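Side-chain contacts in broad specificity aminotransferase (Leishmania mexicana, PDB 4WB0), which probably transfers amino groups between amino acids and 2-oxo acids with pyridoxal 5'-phosphate as cofactor, accepting a broad range of substrates: residues A90-Y95 against V99-L104; L364-E369 against Q402-A407. One frame throughout, in Å; residues are numbered along the deposited sequence.

Interaction 1: residues A90-Y95 against V99-L104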
loop_
_atom_site.group_PDB
_atom_site.type_symbol
_atom_site.label_atom_id
_atom_site.label_comp_id
_atom_site.label_asym_id
_atom_site.label_seq_id
_atom_site.Cartn_x
_atom_site.Cartn_y
_atom_site.Cartn_z
ATOM N N ALA A 90 6.961 -13.074 11.792
ATOM C CA ALA A 90 7.728 -12.880 10.591
ATOM C C ALA A 90 9.183 -12.509 10.891
ATOM O O ALA A 90 10.112 -13.042 10.242
ATOM C CB ALA A 90 7.064 -11.838 9.719
ATOM N N VAL A 91 9.385 -11.679 11.896
ATOM C CA VAL A 91 10.732 -11.278 12.276
ATOM C C VAL A 91 11.449 -12.483 12.927
ATOM O O VAL A 91 12.648 -12.720 12.750
ATOM C CB VAL A 91 10.660 -10.094 13.228
ATOM C CG1 VAL A 91 11.998 -9.873 13.867
ATOM C CG2 VAL A 91 10.176 -8.857 12.488
ATOM N N LYS A 92 10.681 -13.263 13.667
ATOM C CA LYS A 92 11.234 -14.457 14.261
ATOM C C LYS A 92 11.662 -15.473 13.211
ATOM O O LYS A 92 12.630 -16.200 13.419
ATOM C CB LYS A 92 10.228 -15.090 15.243
ATOM C CG LYS A 92 10.421 -14.553 16.662
ATOM C CD LYS A 92 9.114 -14.438 17.469
ATOM C CE LYS A 92 8.464 -15.790 17.690
ATOM N NZ LYS A 92 7.289 -15.685 18.625
ATOM N N MET A 93 10.941 -15.555 12.108
ATOM C CA MET A 93 11.307 -16.497 11.024
ATOM C C MET A 93 12.681 -16.170 10.426
ATOM O O MET A 93 13.467 -17.059 10.122
ATOM C CB MET A 93 10.259 -16.467 9.892
ATOM C CG MET A 93 10.534 -17.444 8.701
ATOM S SD MET A 93 9.319 -17.210 7.368
ATOM C CE MET A 93 9.947 -15.716 6.647
ATOM N N THR A 94 12.986 -14.886 10.284
ATOM C CA THR A 94 14.295 -14.544 9.678
ATOM C C THR A 94 15.376 -14.523 10.750
ATOM O O THR A 94 16.427 -15.107 10.533
ATOM C CB THR A 94 14.222 -13.268 8.879
ATOM O OG1 THR A 94 15.474 -13.042 8.130
ATOM C CG2 THR A 94 13.852 -12.096 9.734
ATOM N N TYR A 95 15.147 -13.926 11.927
ATOM C CA TYR A 95 16.244 -13.860 12.936
ATOM C C TYR A 95 16.361 -15.008 13.891
ATOM O O TYR A 95 17.350 -15.127 14.600
ATOM C CB TYR A 95 16.114 -12.534 13.713
ATOM C CG TYR A 95 16.547 -11.379 12.849
ATOM C CD1 TYR A 95 17.861 -11.300 12.401
ATOM C CD2 TYR A 95 15.673 -10.407 12.490
ATOM C CE1 TYR A 95 18.282 -10.250 11.606
ATOM C CE2 TYR A 95 16.063 -9.309 11.679
ATOM C CZ TYR A 95 17.379 -9.260 11.240
ATOM O OH TYR A 95 17.790 -8.204 10.496
ATOM N N VAL A 99 15.855 -14.218 18.691
ATOM C CA VAL A 99 15.793 -12.757 18.536
ATOM C C VAL A 99 15.024 -12.029 19.637
ATOM O O VAL A 99 13.973 -12.502 20.122
ATOM C CB VAL A 99 15.161 -12.389 17.170
ATOM C CG1 VAL A 99 13.628 -12.686 17.152
ATOM C CG2 VAL A 99 15.507 -10.920 16.798
ATOM N N GLU A 100 15.543 -10.882 20.047
ATOM C CA GLU A 100 14.845 -10.090 21.056
ATOM C C GLU A 100 13.964 -9.042 20.396
ATOM O O GLU A 100 14.431 -7.997 19.951
ATOM C CB GLU A 100 15.840 -9.459 22.025
ATOM C CG GLU A 100 16.529 -10.499 22.877
ATOM C CD GLU A 100 17.272 -9.893 24.035
ATOM O OE1 GLU A 100 18.492 -10.137 24.148
ATOM O OE2 GLU A 100 16.634 -9.173 24.834
ATOM N N LEU A 101 12.677 -9.350 20.299
ATOM C CA LEU A 101 11.734 -8.466 19.638
ATOM C C LEU A 101 11.797 -7.050 20.235
ATOM O O LEU A 101 11.493 -6.047 19.560
ATOM C CB LEU A 101 10.331 -9.038 19.747
ATOM C CG LEU A 101 10.096 -10.311 18.896
ATOM C CD1 LEU A 101 8.682 -10.831 19.122
ATOM C CD2 LEU A 101 10.320 -10.083 17.413
ATOM N N GLU A 102 12.214 -6.978 21.500
ATOM C CA GLU A 102 12.256 -5.718 22.227
ATOM C C GLU A 102 13.388 -4.820 21.802
ATOM O O GLU A 102 13.395 -3.643 22.144
ATOM C CB GLU A 102 12.389 -5.994 23.733
ATOM C CG GLU A 102 11.437 -7.061 24.250
ATOM C CD GLU A 102 12.068 -8.465 24.390
ATOM O OE1 GLU A 102 13.013 -8.812 23.636
ATOM O OE2 GLU A 102 11.601 -9.225 25.282
ATOM N N ASN A 103 14.382 -5.382 21.133
ATOM C CA ASN A 103 15.543 -4.606 20.691
ATOM C C ASN A 103 15.466 -4.344 19.221
ATOM O O ASN A 103 16.500 -4.075 18.595
ATOM C CB ASN A 103 16.876 -5.327 20.979
ATOM C CG ASN A 103 17.095 -5.622 22.448
ATOM O OD1 ASN A 103 16.440 -5.068 23.339
ATOM N ND2 ASN A 103 18.024 -6.526 22.709
ATOM N N LEU A 104 14.285 -4.523 18.617
ATOM C CA LEU A 104 14.175 -4.059 17.256
ATOM C C LEU A 104 12.861 -3.304 17.012
ATOM O O LEU A 104 11.968 -3.264 17.871
ATOM C CB LEU A 104 14.349 -5.230 16.296
ATOM C CG LEU A 104 13.331 -6.347 16.437
ATOM C CD1 LEU A 104 12.244 -6.145 15.529
ATOM C CD2 LEU A 104 14.009 -7.687 16.120
#
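V99 pushes its branched side chain between K92 and Y95 on the last turn of helix 84-95. Its CB already lies 3.6 Å from CB of Y95. With CG1 between the backbone N and the carbonyl carbon (chi1 72°), CG2 is left anti to the N and reaches CB of Y95 at 3.5 Å and then the root of the ring, which it meets obliquely. The other branch, CG1, turns to the helix surface and touches K92 CG at 3.7 Å, the two side chains crossing nearly at right angles. A residue forked at CB suits this place, since one short side chain serves two neighbours on the helix. Beyond Y95 the chain has left the helix; it passes V99, turns through the short 3-10 segment 101-102 and enters strand 104-110, within this chain an outermost strand of the large mixed sheet in the class I aminotransferase fold. On that path L101 and L104 converge on V91, whose compact, buried side chain offers one methyl to both: CG1 packs against L101 CD2 at 3.9 Å and L104 CD2 at 3.7 Å, and also sits in the plane of the Y95 ring, at its edge. Lysine suits the partly exposed position 92 because its methylenes pack on V99 and L101, CD lying 4.0 Å from L101 CD1. The tyrosine ring leads away toward L253, L274 and A245.

Interaction 2: residues L364-E369 against Q402-A407; sequences LGLSKE and QTINDA
I404 meets two leucines with its two ends. Its CD1 lies 4.2 Å from both CD1 and CD2 of L364, so the ethyl tip faces the fork of that leucine, whereas the methyl CG2 approaches CD2 of L366 at 4.2 Å. The L366 and I404 side chains cross at about a right angle; L364 is met more obliquely. With CG1 anti to the carbonyl carbon (chi1 -70°) and the chain extended at chi2, isoleucine sends its long branch to one leucine and leaves CG2 for the other, a division of labour that suits a residue forked at CB. The contact is wholly apolar and only moderately close, and W351 adds an aromatic neighbour to both L366 and I404.

A second shell of backbone conformation and hydrogen bonds surrounds the leucines. G365, between them, has phi 88° and psi 15°, a left-handed conformation in which a CB would press on the carbonyl O of L364; glycine therefore suits this position, and the leucines before and after it both point toward helix 394-410. The carbonyl of L364 accepts a hydrogen bond from NE2 of H353, and its backbone is also bonded to G385. After L366 the chain enters helix 368-376 through S367, the N-cap, whose hydroxyl caps a backbone N just beyond the segment; the backbone N of S367 in turn bonds to OE1 of Q370, the reciprocal pairing of a capping box. Next to I404, OD1 of N405 is bonded to both R409 NE and T347 OG1.

Segment 364-369 thus leads from strand 361-363, paired antiparallel with 386-388, into helix 368-376, which packs through C371, C374 and Y373 against L366 and the face of helix 394-410 that carries T403, D406 and A407.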
loop_
_atom_site.group_PDB
_atom_site.type_symbol
_atom_site.label_atom_id
_atom_site.label_comp_id
_atom_site.label_asym_id
_atom_site.label_seq_id
_atom_site.Cartn_x
_atom_site.Cartn_y
_atom_site.Cartn_z
ATOM N N LEU A 364 21.360 -17.053 -17.653
ATOM C CA LEU A 364 21.917 -17.964 -18.621
ATOM C C LEU A 364 23.222 -17.531 -19.269
ATOM O O LEU A 364 23.969 -18.373 -19.751
ATOM C CB LEU A 364 20.876 -18.202 -19.730
ATOM C CG LEU A 364 19.550 -18.750 -19.248
ATOM C CD1 LEU A 364 18.456 -18.704 -20.304
ATOM C CD2 LEU A 364 19.718 -20.170 -18.737
ATOM N N GLY A 365 23.476 -16.233 -19.365
ATOM C CA GLY A 365 24.729 -15.772 -19.956
ATOM C C GLY A 365 24.656 -15.608 -21.464
ATOM O O GLY A 365 25.675 -15.498 -22.101
ATOM N N LEU A 366 23.452 -15.585 -22.030
ATOM C CA LEU A 366 23.267 -15.358 -23.459
ATOM C C LEU A 366 23.286 -13.863 -23.801
ATOM O O LEU A 366 22.942 -13.014 -22.958
ATOM C CB LEU A 366 21.939 -15.965 -23.910
ATOM C CG LEU A 366 21.690 -17.421 -23.546
ATOM C CD1 LEU A 366 20.233 -17.707 -23.834
ATOM C CD2 LEU A 366 22.568 -18.366 -24.341
ATOM N N SER A 367 23.661 -13.553 -25.039
ATOM C CA SER A 367 23.636 -12.179 -25.539
ATOM C C SER A 367 22.214 -11.659 -25.702
ATOM O O SER A 367 21.275 -12.443 -25.734
ATOM C CB SER A 367 24.343 -12.085 -26.875
ATOM O OG SER A 367 23.691 -12.862 -27.875
ATOM N N LYS A 368 22.075 -10.340 -25.832
ATOM C CA LYS A 368 20.775 -9.703 -26.049
ATOM C C LYS A 368 20.104 -10.269 -27.303
ATOM O O LYS A 368 18.888 -10.437 -27.333
ATOM C CB LYS A 368 20.924 -8.186 -26.187
ATOM N N GLU A 369 20.913 -10.575 -28.314
ATOM C CA GLU A 369 20.410 -11.137 -29.582
ATOM C C GLU A 369 19.990 -12.604 -29.447
ATOM O O GLU A 369 19.034 -13.050 -30.088
ATOM C CB GLU A 369 21.468 -11.027 -30.679
ATOM C CG GLU A 369 21.722 -9.628 -31.169
ATOM C CD GLU A 369 22.808 -9.597 -32.227
ATOM O OE1 GLU A 369 23.810 -10.325 -32.054
ATOM O OE2 GLU A 369 22.662 -8.864 -33.232
ATOM N N GLN A 402 16.697 -26.768 -25.958
ATOM C CA GLN A 402 16.737 -26.850 -27.431
ATOM C C GLN A 402 16.855 -25.457 -28.051
ATOM O O GLN A 402 17.636 -25.232 -28.968
ATOM C CB GLN A 402 15.497 -27.590 -27.963
ATOM C CG GLN A 402 15.528 -29.089 -27.641
ATOM C CD GLN A 402 14.146 -29.794 -27.608
ATOM O OE1 GLN A 402 13.130 -29.291 -28.126
ATOM N NE2 GLN A 402 14.118 -30.974 -26.976
ATOM N N THR A 403 16.119 -24.501 -27.504
ATOM C CA THR A 403 16.150 -23.152 -28.021
ATOM C C THR A 403 17.469 -22.464 -27.665
ATOM O O THR A 403 18.013 -21.739 -28.487
ATOM C CB THR A 403 14.958 -22.359 -27.502
ATOM O OG1 THR A 403 13.749 -23.007 -27.951
ATOM C CG2 THR A 403 15.006 -20.940 -28.055
ATOM N N ILE A 404 17.990 -22.683 -26.456
ATOM C CA ILE A 404 19.337 -22.192 -26.111
ATOM C C ILE A 404 20.347 -22.736 -27.099
ATOM O O ILE A 404 21.154 -21.986 -27.677
ATOM C CB ILE A 404 19.746 -22.603 -24.677
ATOM C CG1 ILE A 404 18.912 -21.824 -23.678
ATOM C CG2 ILE A 404 21.210 -22.298 -24.410
ATOM C CD1 ILE A 404 18.955 -22.353 -22.232
ATOM N N ASN A 405 20.316 -24.043 -27.306
ATOM C CA ASN A 405 21.200 -24.676 -28.276
ATOM C C ASN A 405 21.117 -24.018 -29.657
ATOM O O ASN A 405 22.139 -23.709 -30.275
ATOM C CB ASN A 405 20.872 -26.169 -28.405
ATOM C CG ASN A 405 21.775 -26.876 -29.377
ATOM O OD1 ASN A 405 22.985 -26.950 -29.169
ATOM N ND2 ASN A 405 21.190 -27.429 -30.437
ATOM N N ASP A 406 19.896 -23.802 -30.137
ATOM C CA ASP A 406 19.700 -23.132 -31.420
ATOM C C ASP A 406 20.231 -21.703 -31.378
ATOM O O ASP A 406 20.914 -21.271 -32.309
ATOM C CB ASP A 406 18.221 -23.100 -31.819
ATOM C CG ASP A 406 17.693 -24.451 -32.230
ATOM O OD1 ASP A 406 18.516 -25.360 -32.499
ATOM O OD2 ASP A 406 16.441 -24.584 -32.295
ATOM N N ALA A 407 19.912 -20.964 -30.315
ATOM C CA ALA A 407 20.301 -19.576 -30.274
ATOM C C ALA A 407 21.826 -19.457 -30.330
ATOM O O ALA A 407 22.380 -18.645 -31.096
ATOM C CB ALA A 407 19.766 -18.911 -29.055
#

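How the interactions relate
From the N terminus, the chain first reaches interaction 1, whose segments are only three residues apart; their contact folds the loop that joins helix 84-95 to strand 104-110 back onto the end of the helix, beside the large mixed sheet. Interaction 1 is complete long before interaction 2 opens, so the two follow in series and neither nests nor crosses. Interaction 2 closes a longer excursion of 32 residues, through helix 368-376 and the strands 379-380 and 386-388, and ties its beginning to the C-terminal helix 394-410. Interactions 1 and 2 lie on opposite sides of the chain's centre. The centres of interactions 1 and 2 are about 43 Å apart, and the nearest atoms of interactions 1 and 2 about 27 Å apart.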